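Local coordinates for 457aa long hypothetical protein (Pyrococcus horikoshii, PDB 2CSU) that is of unknown function but joins a Rossmann-type CoA-binding domain to two further domains of the succinyl-CoA ligase superfamily, at residues K9-I14 / K32-G37; G131-H136 / N140-T145; M299-G304 / V377-A382; F334-A339 / I348-G353. All blocks are in the same frame, centred on the assembly; numbering follows the deposited sequence.

Contact 1 (K9-I14 / K32-G37)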
loop_
_atom_site.group_PDB
_atom_site.type_symbol
_atom_site.label_atom_id
_atom_site.label_comp_id
_atom_site.label_asym_id
_atom_site.label_seq_id
_atom_site.Cartn_x
_atom_site.Cartn_y
_atom_site.Cartn_z
ATOM N N LYS A 9 17.498 25.492 -21.164
ATOM C CA LYS A 9 17.178 25.994 -22.492
ATOM C C LYS A 9 17.900 25.202 -23.570
ATOM O O LYS A 9 17.520 25.241 -24.743
ATOM C CB LYS A 9 17.544 27.479 -22.597
ATOM C CG LYS A 9 17.147 28.288 -21.367
ATOM C CD LYS A 9 16.961 29.774 -21.698
ATOM C CE LYS A 9 18.183 30.598 -21.331
ATOM N NZ LYS A 9 18.267 31.831 -22.171
ATOM N N GLY A 10 18.942 24.487 -23.158
ATOM C CA GLY A 10 19.717 23.675 -24.070
ATOM C C GLY A 10 20.353 22.530 -23.313
ATOM O O GLY A 10 21.144 22.748 -22.388
ATOM N N ILE A 11 20.013 21.305 -23.701
ATOM C CA ILE A 11 20.549 20.125 -23.037
ATOM C C ILE A 11 21.468 19.308 -23.920
ATOM O O ILE A 11 21.142 19.008 -25.060
ATOM C CB ILE A 11 19.431 19.165 -22.566
ATOM C CG1 ILE A 11 18.400 19.910 -21.727
ATOM C CG2 ILE A 11 20.042 18.014 -21.784
ATOM C CD1 ILE A 11 17.240 19.041 -21.280
ATOM N N ALA A 12 22.618 18.940 -23.374
ATOM C CA ALA A 12 23.567 18.108 -24.092
ATOM C C ALA A 12 23.570 16.756 -23.398
ATOM O O ALA A 12 23.803 16.669 -22.183
ATOM C CB ALA A 12 24.979 18.729 -24.050
ATOM N N VAL A 13 23.264 15.700 -24.141
ATOM C CA VAL A 13 23.303 14.380 -23.534
ATOM C C VAL A 13 24.550 13.726 -24.089
ATOM O O VAL A 13 24.584 13.292 -25.236
ATOM C CB VAL A 13 22.068 13.545 -23.865
ATOM C CG1 VAL A 13 22.153 12.209 -23.133
ATOM C CG2 VAL A 13 20.805 14.291 -23.432
ATOM N N ILE A 14 25.594 13.690 -23.271
ATOM C CA ILE A 14 26.862 13.132 -23.707
ATOM C C ILE A 14 26.878 11.644 -23.426
ATOM O O ILE A 14 26.947 11.214 -22.284
ATOM C CB ILE A 14 28.020 13.882 -23.007
ATOM C CG1 ILE A 14 27.785 15.392 -23.185
ATOM C CG2 ILE A 14 29.372 13.455 -23.591
ATOM C CD1 ILE A 14 28.848 16.304 -22.581
ATOM N N LYS A 32 13.342 13.172 -25.259
ATOM C CA LYS A 32 12.685 13.533 -26.507
ATOM C C LYS A 32 11.330 14.191 -26.238
ATOM O O LYS A 32 10.718 14.815 -27.096
ATOM C CB LYS A 32 12.486 12.254 -27.322
ATOM C CG LYS A 32 13.804 11.705 -27.870
ATOM C CD LYS A 32 13.890 11.821 -29.393
ATOM C CE LYS A 32 13.346 10.580 -30.108
ATOM N NZ LYS A 32 13.844 10.549 -31.481
ATOM N N GLU A 33 10.851 13.995 -24.998
ATOM C CA GLU A 33 9.571 14.576 -24.604
ATOM C C GLU A 33 9.728 16.011 -24.091
ATOM O O GLU A 33 8.769 16.688 -23.740
ATOM C CB GLU A 33 8.966 13.695 -23.509
ATOM C CG GLU A 33 8.547 12.319 -24.027
ATOM C CD GLU A 33 8.053 11.478 -22.872
ATOM O OE1 GLU A 33 7.251 11.968 -22.090
ATOM O OE2 GLU A 33 8.490 10.334 -22.755
ATOM N N TYR A 34 10.995 16.457 -24.014
ATOM C CA TYR A 34 11.255 17.801 -23.511
ATOM C C TYR A 34 11.358 18.823 -24.652
ATOM O O TYR A 34 12.302 18.840 -25.432
ATOM C CB TYR A 34 12.558 17.757 -22.711
ATOM C CG TYR A 34 12.795 19.066 -22.053
ATOM C CD1 TYR A 34 12.011 19.455 -20.971
ATOM C CD2 TYR A 34 13.774 19.930 -22.543
ATOM C CE1 TYR A 34 12.202 20.695 -20.383
ATOM C CE2 TYR A 34 13.959 21.175 -21.962
ATOM C CZ TYR A 34 13.173 21.560 -20.891
ATOM O OH TYR A 34 13.367 22.790 -20.293
ATOM N N LYS A 35 10.316 19.679 -24.752
ATOM C CA LYS A 35 10.253 20.621 -25.864
ATOM C C LYS A 35 10.330 22.090 -25.415
ATOM O O LYS A 35 10.317 23.016 -26.214
ATOM C CB LYS A 35 8.942 20.382 -26.610
ATOM C CG LYS A 35 8.636 18.894 -26.765
ATOM C CD LYS A 35 8.984 18.377 -28.159
ATOM C CE LYS A 35 8.276 17.056 -28.486
ATOM N NZ LYS A 35 9.270 16.010 -28.709
ATOM N N LYS A 36 10.354 22.293 -24.085
ATOM C CA LYS A 36 10.523 23.656 -23.598
ATOM C C LYS A 36 11.974 24.117 -23.767
ATOM O O LYS A 36 12.387 25.180 -23.322
ATOM C CB LYS A 36 10.110 23.708 -22.129
ATOM C CG LYS A 36 8.984 24.714 -21.897
ATOM C CD LYS A 36 9.011 25.308 -20.492
ATOM C CE LYS A 36 7.780 26.172 -20.207
ATOM N NZ LYS A 36 7.925 26.805 -18.897
ATOM N N GLY A 37 12.762 23.238 -24.413
ATOM C CA GLY A 37 14.162 23.545 -24.687
ATOM C C GLY A 37 14.749 22.484 -25.620
ATOM O O GLY A 37 14.222 21.393 -25.774
#
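In the Rossmann-type CoA-binding domain, I11 and Y34 meet within the first beta-alpha-beta crossover, which runs from strand 10-14 through helix 23-31 and the loop 32-37 into the neighbouring parallel strand 38-42. The strand gives little more than its start to the contact. I11 reaches out with the end of its longer branch: CG1 stands anti to the carbonyl carbon (chi1 -53°) and the chain then runs straight on, which places CD1 3.8 Å from CD2 of Y34 and 4.0 Å from its CE2. The methyl comes obliquely to this side of the ring, the isoleucine branch lying roughly perpendicular to the tyrosine side chain. Y34 holds CG anti to its backbone N (chi1 -174°); its ring meets I11, and its hydroxyl bonds to the carbonyl O of P8, just ahead of the strand. V39 packs on both Y34 and I11, V137 on Y34, and L31 of the helix on I11, making a small apolar cluster between strand 10-14, helix 23-31 and strand 38-42. Just before the strand's N-terminal end the backbones themselves approach, K9 and G37 lying 4.5 Å apart between CA atoms, while the side chain of K9 leads off to the exterior. The loop curls back over the tyrosine, and the backbone N of K36 stands 4.2 Å above the centre of one face of the Y34 ring.

Contact 2 (G131-H136 / N140-T145)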
loop_
_atom_site.group_PDB
_atom_site.type_symbol
_atom_site.label_atom_id
_atom_site.label_comp_id
_atom_site.label_asym_id
_atom_site.label_seq_id
_atom_site.Cartn_x
_atom_site.Cartn_y
_atom_site.Cartn_z
ATOM N N GLY A 131 19.580 10.702 -11.949
ATOM C CA GLY A 131 19.232 11.898 -12.706
ATOM C C GLY A 131 18.217 12.769 -11.961
ATOM O O GLY A 131 17.992 12.623 -10.767
ATOM N N ILE A 132 17.613 13.679 -12.727
ATOM C CA ILE A 132 16.620 14.638 -12.234
ATOM C C ILE A 132 15.386 14.741 -13.159
ATOM O O ILE A 132 15.436 14.408 -14.337
ATOM C CB ILE A 132 17.281 16.018 -12.123
ATOM C CG1 ILE A 132 17.775 16.484 -13.495
ATOM C CG2 ILE A 132 18.499 15.950 -11.180
ATOM C CD1 ILE A 132 18.336 17.908 -13.463
HETATM N N MSE A 133 14.249 15.183 -12.571
HETATM C CA MSE A 133 13.030 15.433 -13.347
HETATM C C MSE A 133 12.367 16.772 -13.003
HETATM O O MSE A 133 12.395 17.255 -11.880
HETATM C CB MSE A 133 11.999 14.339 -13.065
HETATM C CG MSE A 133 12.571 12.940 -12.863
HETATM SE SE MSE A 133 11.248 11.727 -12.779
HETATM C CE MSE A 133 12.244 10.269 -12.455
ATOM N N ASN A 134 11.768 17.378 -14.046
ATOM C CA ASN A 134 10.807 18.454 -13.831
ATOM C C ASN A 134 9.509 18.157 -14.578
ATOM O O ASN A 134 9.325 18.522 -15.734
ATOM C CB ASN A 134 11.414 19.764 -14.332
ATOM C CG ASN A 134 10.522 20.913 -13.924
ATOM O OD1 ASN A 134 9.437 20.729 -13.385
ATOM N ND2 ASN A 134 11.010 22.139 -14.194
ATOM N N THR A 135 8.615 17.429 -13.888
ATOM C CA THR A 135 7.389 16.976 -14.531
ATOM C C THR A 135 6.568 18.147 -15.071
ATOM O O THR A 135 5.820 18.017 -16.027
ATOM C CB THR A 135 6.573 16.174 -13.516
ATOM O OG1 THR A 135 6.346 16.959 -12.350
ATOM C CG2 THR A 135 7.326 14.905 -13.111
ATOM N N HIS A 136 6.708 19.310 -14.409
ATOM C CA HIS A 136 5.914 20.466 -14.818
ATOM C C HIS A 136 6.159 20.863 -16.279
ATOM O O HIS A 136 5.303 21.415 -16.962
ATOM C CB HIS A 136 6.257 21.630 -13.891
ATOM C CG HIS A 136 5.291 22.759 -14.131
ATOM N ND1 HIS A 136 5.610 24.063 -13.949
ATOM C CD2 HIS A 136 3.955 22.685 -14.543
ATOM C CE1 HIS A 136 4.495 24.759 -14.245
ATOM N NE2 HIS A 136 3.487 23.957 -14.604
ATOM N N ASN A 140 12.639 14.901 -18.141
ATOM C CA ASN A 140 13.025 13.667 -17.479
ATOM C C ASN A 140 14.438 13.271 -17.896
ATOM O O ASN A 140 14.631 12.414 -18.758
ATOM C CB ASN A 140 12.015 12.558 -17.816
ATOM C CG ASN A 140 12.325 11.244 -17.122
ATOM O OD1 ASN A 140 12.905 11.225 -16.041
ATOM N ND2 ASN A 140 11.927 10.126 -17.745
ATOM N N ALA A 141 15.420 13.929 -17.280
ATOM C CA ALA A 141 16.834 13.675 -17.526
ATOM C C ALA A 141 17.249 12.485 -16.646
ATOM O O ALA A 141 18.059 12.619 -15.711
ATOM C CB ALA A 141 17.646 14.910 -17.169
ATOM N N THR A 142 16.683 11.325 -16.961
ATOM C CA THR A 142 16.934 10.094 -16.226
ATOM C C THR A 142 16.867 8.903 -17.177
ATOM O O THR A 142 16.503 9.057 -18.352
ATOM C CB THR A 142 15.847 9.883 -15.138
ATOM O OG1 THR A 142 14.573 9.643 -15.753
ATOM C CG2 THR A 142 15.733 11.086 -14.275
ATOM N N PHE A 143 17.217 7.715 -16.677
ATOM C CA PHE A 143 17.123 6.518 -17.494
ATOM C C PHE A 143 15.968 5.641 -17.012
ATOM O O PHE A 143 15.945 4.435 -17.235
ATOM C CB PHE A 143 18.453 5.748 -17.527
ATOM C CG PHE A 143 18.988 5.368 -16.174
ATOM C CD1 PHE A 143 18.517 4.235 -15.515
ATOM C CD2 PHE A 143 19.969 6.135 -15.569
ATOM C CE1 PHE A 143 19.025 3.876 -14.269
ATOM C CE2 PHE A 143 20.488 5.789 -14.324
ATOM C CZ PHE A 143 20.017 4.658 -13.670
ATOM N N ILE A 144 14.995 6.263 -16.358
ATOM C CA ILE A 144 13.809 5.549 -15.882
ATOM C C ILE A 144 12.556 6.321 -16.298
ATOM O O ILE A 144 12.637 7.481 -16.684
ATOM C CB ILE A 144 13.812 5.362 -14.328
ATOM C CG1 ILE A 144 13.688 6.711 -13.626
ATOM C CG2 ILE A 144 15.087 4.629 -13.889
ATOM C CD1 ILE A 144 13.482 6.573 -12.116
ATOM N N THR A 145 11.394 5.684 -16.238
ATOM C CA THR A 145 10.163 6.361 -16.640
ATOM C C THR A 145 9.871 7.586 -15.755
ATOM O O THR A 145 10.186 7.595 -14.564
ATOM C CB THR A 145 8.958 5.372 -16.611
ATOM O OG1 THR A 145 7.827 5.984 -17.235
ATOM C CG2 THR A 145 8.590 5.015 -15.192
#
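I132 and A141 form an antiparallel hydrogen-bonded pair, in strands whose axes approach to 4.7 Å and run at 168° to each other. I132 N gives a bond of 3.2 Å to A141 O, from above the carbonyl plane; the return bond from A141 N to I132 O is weak and bent. G131 adds a CA-H...O contact to the same A141 O, at 3.3 Å. A141 also sits at the centre of an inverse gamma turn. These are the two strands of a beta hairpin, whose 131-134 arm pairs on its other side with strand 175-181 and so belongs to the mixed sheet that also holds strand 152-156. On one face of the hairpin the side chains of I132 and A141 touch through CG1 and CB. On the other, selenomethionine M133 lies alongside N140, pointing the same way, with its CG 3.6 Å from N140 OD1. Extended beyond CG, M133 carries its CE to 3.9 Å from I144 CD1, meeting that side chain nearly square-on. T142 turns CG2 inward, 3.3 Å from I132 O. The N140 amide is held by a nearly straight bond (172°) from ND2 to I144 O, 2.9 Å long, with the acceptor lying in the amide plane.

Contact 3 (M299-G304 / V377-A382); sequences MTNAGG and VVPTFA
The N301 carboxamide grips both backbone polar groups of V377 at once, and this is the tight part of the contact. ND2 donates to V377 O over 2.6 Å in a fairly straight bond (164°); the donor lies in the carbonyl plane on a lone pair, and the acceptor is in the plane of the amide. In return V377 N donates to N301 OD1 at 2.8 Å, slightly tilted from the carbonyl plane. Two bonds to one residue fix the amide's rotation and leave little doubt which end is oxygen. The N301 side chain leaves the backbone toward V377, and chi1 of 72° puts CG between the backbone N and the carbonyl carbon, with the amide opposite V377 N and O. Next to it the A302 methyl touches V377 CG2 at 3.6 Å, and A160 of the second subunit packs on both residues. Beyond V377 the contact slackens: P379 CD is 4.4 Å from N301 ND2, and the chain then heads away to the exposed T380, which meets Y167 of the second subunit. T300 OG1 also bonds to A302 O, next to the start of helix 303-314. The contact thus joins the C-terminal ends of adjacent parallel strands 295-300 and 371-377 in the Ligase-CoA domain, an alpha/beta fold.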
loop_
_atom_site.group_PDB
_atom_site.type_symbol
_atom_site.label_atom_id
_atom_site.label_comp_id
_atom_site.label_asym_id
_atom_site.label_seq_id
_atom_site.Cartn_x
_atom_site.Cartn_y
_atom_site.Cartn_z
HETATM N N MSE A 299 -15.891 12.033 9.112
HETATM C CA MSE A 299 -17.191 11.649 8.554
HETATM C C MSE A 299 -16.951 10.345 7.775
HETATM O O MSE A 299 -15.951 10.210 7.067
HETATM C CB MSE A 299 -17.773 12.759 7.659
HETATM C CG MSE A 299 -16.805 13.432 6.684
HETATM SE SE MSE A 299 -17.584 14.808 5.764
HETATM C CE MSE A 299 -18.300 13.905 4.552
ATOM N N THR A 300 -17.855 9.380 7.905
ATOM C CA THR A 300 -17.659 8.098 7.234
ATOM C C THR A 300 -18.971 7.369 6.946
ATOM O O THR A 300 -20.011 7.685 7.542
ATOM C CB THR A 300 -16.784 7.161 8.114
ATOM O OG1 THR A 300 -16.536 5.940 7.426
ATOM C CG2 THR A 300 -17.510 6.826 9.432
ATOM N N ASN A 301 -18.911 6.393 6.037
ATOM C CA ASN A 301 -20.079 5.583 5.695
ATOM C C ASN A 301 -19.868 4.169 6.222
ATOM O O ASN A 301 -20.664 3.273 5.985
ATOM C CB ASN A 301 -20.307 5.576 4.170
ATOM C CG ASN A 301 -19.272 4.758 3.405
ATOM O OD1 ASN A 301 -18.127 4.591 3.838
ATOM N ND2 ASN A 301 -19.672 4.264 2.235
ATOM N N ALA A 302 -18.779 3.991 6.961
ATOM C CA ALA A 302 -18.415 2.703 7.535
ATOM C C ALA A 302 -17.762 2.892 8.903
ATOM O O ALA A 302 -16.742 3.576 9.021
ATOM C CB ALA A 302 -17.451 1.979 6.603
ATOM N N GLY A 303 -18.351 2.287 9.929
ATOM C CA GLY A 303 -17.805 2.403 11.273
ATOM C C GLY A 303 -16.363 1.926 11.402
ATOM O O GLY A 303 -15.500 2.674 11.850
ATOM N N GLY A 304 -16.107 0.681 11.009
ATOM C CA GLY A 304 -14.769 0.116 11.101
ATOM C C GLY A 304 -13.668 1.074 10.691
ATOM O O GLY A 304 -12.839 1.459 11.517
ATOM N N VAL A 377 -16.057 3.858 2.181
ATOM C CA VAL A 377 -16.074 2.628 1.432
ATOM C C VAL A 377 -17.064 2.787 0.273
ATOM O O VAL A 377 -18.230 3.121 0.449
ATOM C CB VAL A 377 -16.514 1.510 2.369
ATOM C CG1 VAL A 377 -16.492 0.185 1.614
ATOM C CG2 VAL A 377 -15.570 1.428 3.553
ATOM N N VAL A 378 -16.536 2.635 -0.953
ATOM C CA VAL A 378 -17.382 2.859 -2.117
ATOM C C VAL A 378 -18.377 1.715 -2.324
ATOM O O VAL A 378 -18.022 0.563 -2.547
ATOM C CB VAL A 378 -16.487 3.023 -3.345
ATOM C CG1 VAL A 378 -17.351 3.119 -4.606
ATOM C CG2 VAL A 378 -15.671 4.293 -3.212
ATOM N N PRO A 379 -19.676 2.057 -2.225
ATOM C CA PRO A 379 -20.742 1.080 -2.360
ATOM C C PRO A 379 -20.992 0.740 -3.826
ATOM O O PRO A 379 -20.892 1.577 -4.714
ATOM C CB PRO A 379 -21.994 1.696 -1.746
ATOM C CG PRO A 379 -21.841 3.199 -2.005
ATOM C CD PRO A 379 -20.247 3.380 -1.999
ATOM N N THR A 380 -21.324 -0.544 -4.048
ATOM C CA THR A 380 -21.655 -0.991 -5.395
ATOM C C THR A 380 -23.115 -1.448 -5.477
ATOM O O THR A 380 -23.524 -2.207 -6.347
ATOM C CB THR A 380 -20.717 -2.147 -5.749
ATOM O OG1 THR A 380 -20.911 -3.204 -4.808
ATOM C CG2 THR A 380 -19.258 -1.682 -5.674
ATOM N N PHE A 381 -23.900 -0.978 -4.484
ATOM C CA PHE A 381 -25.311 -1.345 -4.435
ATOM C C PHE A 381 -26.222 -0.122 -4.258
ATOM O O PHE A 381 -25.770 1.006 -4.113
ATOM C CB PHE A 381 -25.510 -2.324 -3.273
ATOM C CG PHE A 381 -25.031 -1.709 -1.985
ATOM C CD1 PHE A 381 -25.897 -0.915 -1.243
ATOM C CD2 PHE A 381 -23.762 -1.996 -1.506
ATOM C CE1 PHE A 381 -25.492 -0.415 -0.015
ATOM C CE2 PHE A 381 -23.363 -1.491 -0.271
ATOM C CZ PHE A 381 -24.227 -0.706 0.482
ATOM N N ALA A 382 -27.531 -0.357 -4.231
ATOM C CA ALA A 382 -28.517 0.707 -4.057
ATOM C C ALA A 382 -28.521 1.672 -5.242
ATOM O O ALA A 382 -29.060 2.774 -5.156
ATOM C CB ALA A 382 -28.253 1.469 -2.757
#

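Contact 4 (F334-A339 / I348-G353)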
loop_
_atom_site.group_PDB
_atom_site.type_symbol
_atom_site.label_atom_id
_atom_site.label_comp_id
_atom_site.label_asym_id
_atom_site.label_seq_id
_atom_site.Cartn_x
_atom_site.Cartn_y
_atom_site.Cartn_z
ATOM N N PHE A 334 -31.497 14.462 8.720
ATOM C CA PHE A 334 -31.491 13.798 7.423
ATOM C C PHE A 334 -30.761 12.461 7.365
ATOM O O PHE A 334 -30.855 11.750 6.366
ATOM C CB PHE A 334 -30.928 14.744 6.363
ATOM C CG PHE A 334 -29.451 14.980 6.478
ATOM C CD1 PHE A 334 -28.547 14.134 5.840
ATOM C CD2 PHE A 334 -28.964 16.050 7.221
ATOM C CE1 PHE A 334 -27.164 14.351 5.938
ATOM C CE2 PHE A 334 -27.583 16.281 7.332
ATOM C CZ PHE A 334 -26.682 15.431 6.688
ATOM N N LEU A 335 -30.035 12.118 8.422
ATOM C CA LEU A 335 -29.312 10.847 8.449
ATOM C C LEU A 335 -30.155 9.747 9.069
ATOM O O LEU A 335 -31.100 10.022 9.792
ATOM C CB LEU A 335 -28.013 10.980 9.241
ATOM C CG LEU A 335 -26.936 11.865 8.619
ATOM C CD1 LEU A 335 -25.716 11.935 9.551
ATOM C CD2 LEU A 335 -26.571 11.307 7.266
ATOM N N PRO A 336 -29.826 8.483 8.784
ATOM C CA PRO A 336 -30.584 7.358 9.344
ATOM C C PRO A 336 -30.594 7.387 10.877
ATOM O O PRO A 336 -29.837 8.139 11.503
ATOM C CB PRO A 336 -29.850 6.138 8.787
ATOM C CG PRO A 336 -29.338 6.641 7.465
ATOM C CD PRO A 336 -28.823 8.012 7.815
ATOM N N PRO A 337 -31.452 6.561 11.500
ATOM C CA PRO A 337 -31.655 6.478 12.946
ATOM C C PRO A 337 -30.429 5.938 13.705
ATOM O O PRO A 337 -30.103 6.381 14.798
ATOM C CB PRO A 337 -32.868 5.589 13.204
ATOM C CG PRO A 337 -33.658 5.511 11.908
ATOM C CD PRO A 337 -32.534 5.854 10.825
HETATM N N MSE A 338 -29.762 4.920 13.118
HETATM C CA MSE A 338 -28.600 4.346 13.807
HETATM C C MSE A 338 -27.291 5.032 13.407
HETATM O O MSE A 338 -26.208 4.461 13.458
HETATM C CB MSE A 338 -28.522 2.851 13.489
HETATM C CG MSE A 338 -28.720 1.982 14.735
HETATM SE SE MSE A 338 -30.435 1.953 15.277
HETATM C CE MSE A 338 -30.189 2.644 16.922
ATOM N N ALA A 339 -27.425 6.293 12.960
ATOM C CA ALA A 339 -26.243 7.048 12.564
ATOM C C ALA A 339 -25.585 7.734 13.764
ATOM O O ALA A 339 -26.246 8.204 14.681
ATOM C CB ALA A 339 -26.674 8.100 11.541
ATOM N N ILE A 348 -24.697 6.081 7.593
ATOM C CA ILE A 348 -24.776 4.650 7.360
ATOM C C ILE A 348 -24.255 4.279 5.969
ATOM O O ILE A 348 -23.899 5.127 5.158
ATOM C CB ILE A 348 -26.236 4.222 7.532
ATOM C CG1 ILE A 348 -26.794 4.753 8.859
ATOM C CG2 ILE A 348 -26.333 2.687 7.564
ATOM C CD1 ILE A 348 -25.797 4.605 10.009
ATOM N N ALA A 349 -24.207 2.965 5.773
ATOM C CA ALA A 349 -23.734 2.384 4.525
ATOM C C ALA A 349 -24.588 2.837 3.341
ATOM O O ALA A 349 -24.208 2.665 2.182
ATOM C CB ALA A 349 -23.748 0.869 4.628
ATOM N N SER A 350 -25.740 3.421 3.639
ATOM C CA SER A 350 -26.647 3.903 2.612
ATOM C C SER A 350 -26.326 5.330 2.197
ATOM O O SER A 350 -26.957 5.874 1.295
ATOM C CB SER A 350 -28.086 3.844 3.123
ATOM O OG SER A 350 -28.201 4.508 4.370
ATOM N N ALA A 351 -25.349 5.942 2.853
ATOM C CA ALA A 351 -24.983 7.314 2.529
ATOM C C ALA A 351 -24.786 7.567 1.032
ATOM O O ALA A 351 -23.958 6.927 0.365
ATOM C CB ALA A 351 -23.733 7.710 3.281
ATOM N N ARG A 352 -25.555 8.520 0.517
ATOM C CA ARG A 352 -25.473 8.906 -0.883
ATOM C C ARG A 352 -24.684 10.202 -1.048
ATOM O O ARG A 352 -24.331 10.877 -0.088
ATOM C CB ARG A 352 -26.901 9.090 -1.406
ATOM C CG ARG A 352 -27.639 7.762 -1.591
ATOM C CD ARG A 352 -28.951 7.941 -2.366
ATOM N NE ARG A 352 -29.603 6.644 -2.579
ATOM C CZ ARG A 352 -29.198 5.938 -3.648
ATOM N NH1 ARG A 352 -28.261 6.424 -4.445
ATOM N NH2 ARG A 352 -29.700 4.719 -3.866
ATOM N N GLY A 353 -24.367 10.521 -2.314
ATOM C CA GLY A 353 -23.640 11.756 -2.569
ATOM C C GLY A 353 -24.227 12.930 -1.779
ATOM O O GLY A 353 -23.522 13.713 -1.156
#
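P336 and I348 lie alongside each other with their side chains running opposite ways, each in a turn next to the short antiparallel pair of strands 340-341 and 344-346 in the Ligase-CoA domain. P336 opens a type I beta turn ending at A339, and I348 opens another ending at A351. The pyrrolidine presents its CB and CG to the longer branch of I348: CG1 lies 3.4 Å from P336 CB and 3.5 Å from P336 CG, tighter than ordinary van der Waals contact. The isoleucine then bends rather than running straight on (chi2 -42°), which swings CD1 off the proline and toward the far end of the first turn. There it sits 3.5 Å from M338 O and 3.6 Å from A339 CA, with the A339 methyl a little farther away. I348 thus spans both ends of the opposing turn, and its own turn is closed by a bond from A351 N to I348 O. Much of this contact lies at the surface, and selenomethionine M338 packs on T102 of the second subunit. Helix 325-334 ends just before the first turn, and helix 353-365 begins just after the second. S350 also reaches the proline, its OG 3.9 Å from P336 CG, one of the two ring carbons that meet I348 CG1.

Overall arrangement
The contacts fall into two pairs on opposite sides of the chain's centre. Contacts 1 and 2 have centres about 11 Å apart and do not touch, but they share neighbours: L31 packs on I11 of the first and A141 of the second, and V137, in the hairpin turn of contact 2, meets Y34. Contacts 3 and 4, centres about 10 Å apart, do touch: R352 NH2 probably bonds to A382 O, and N301 CB packs against A351 CB. Between the pairs the centres are about 39 to 55 Å apart. Across the dimer the two regions do meet: F143 of contact 2 lies edge-to-face with F381 of the second subunit, the counterpart of a contact 3 residue.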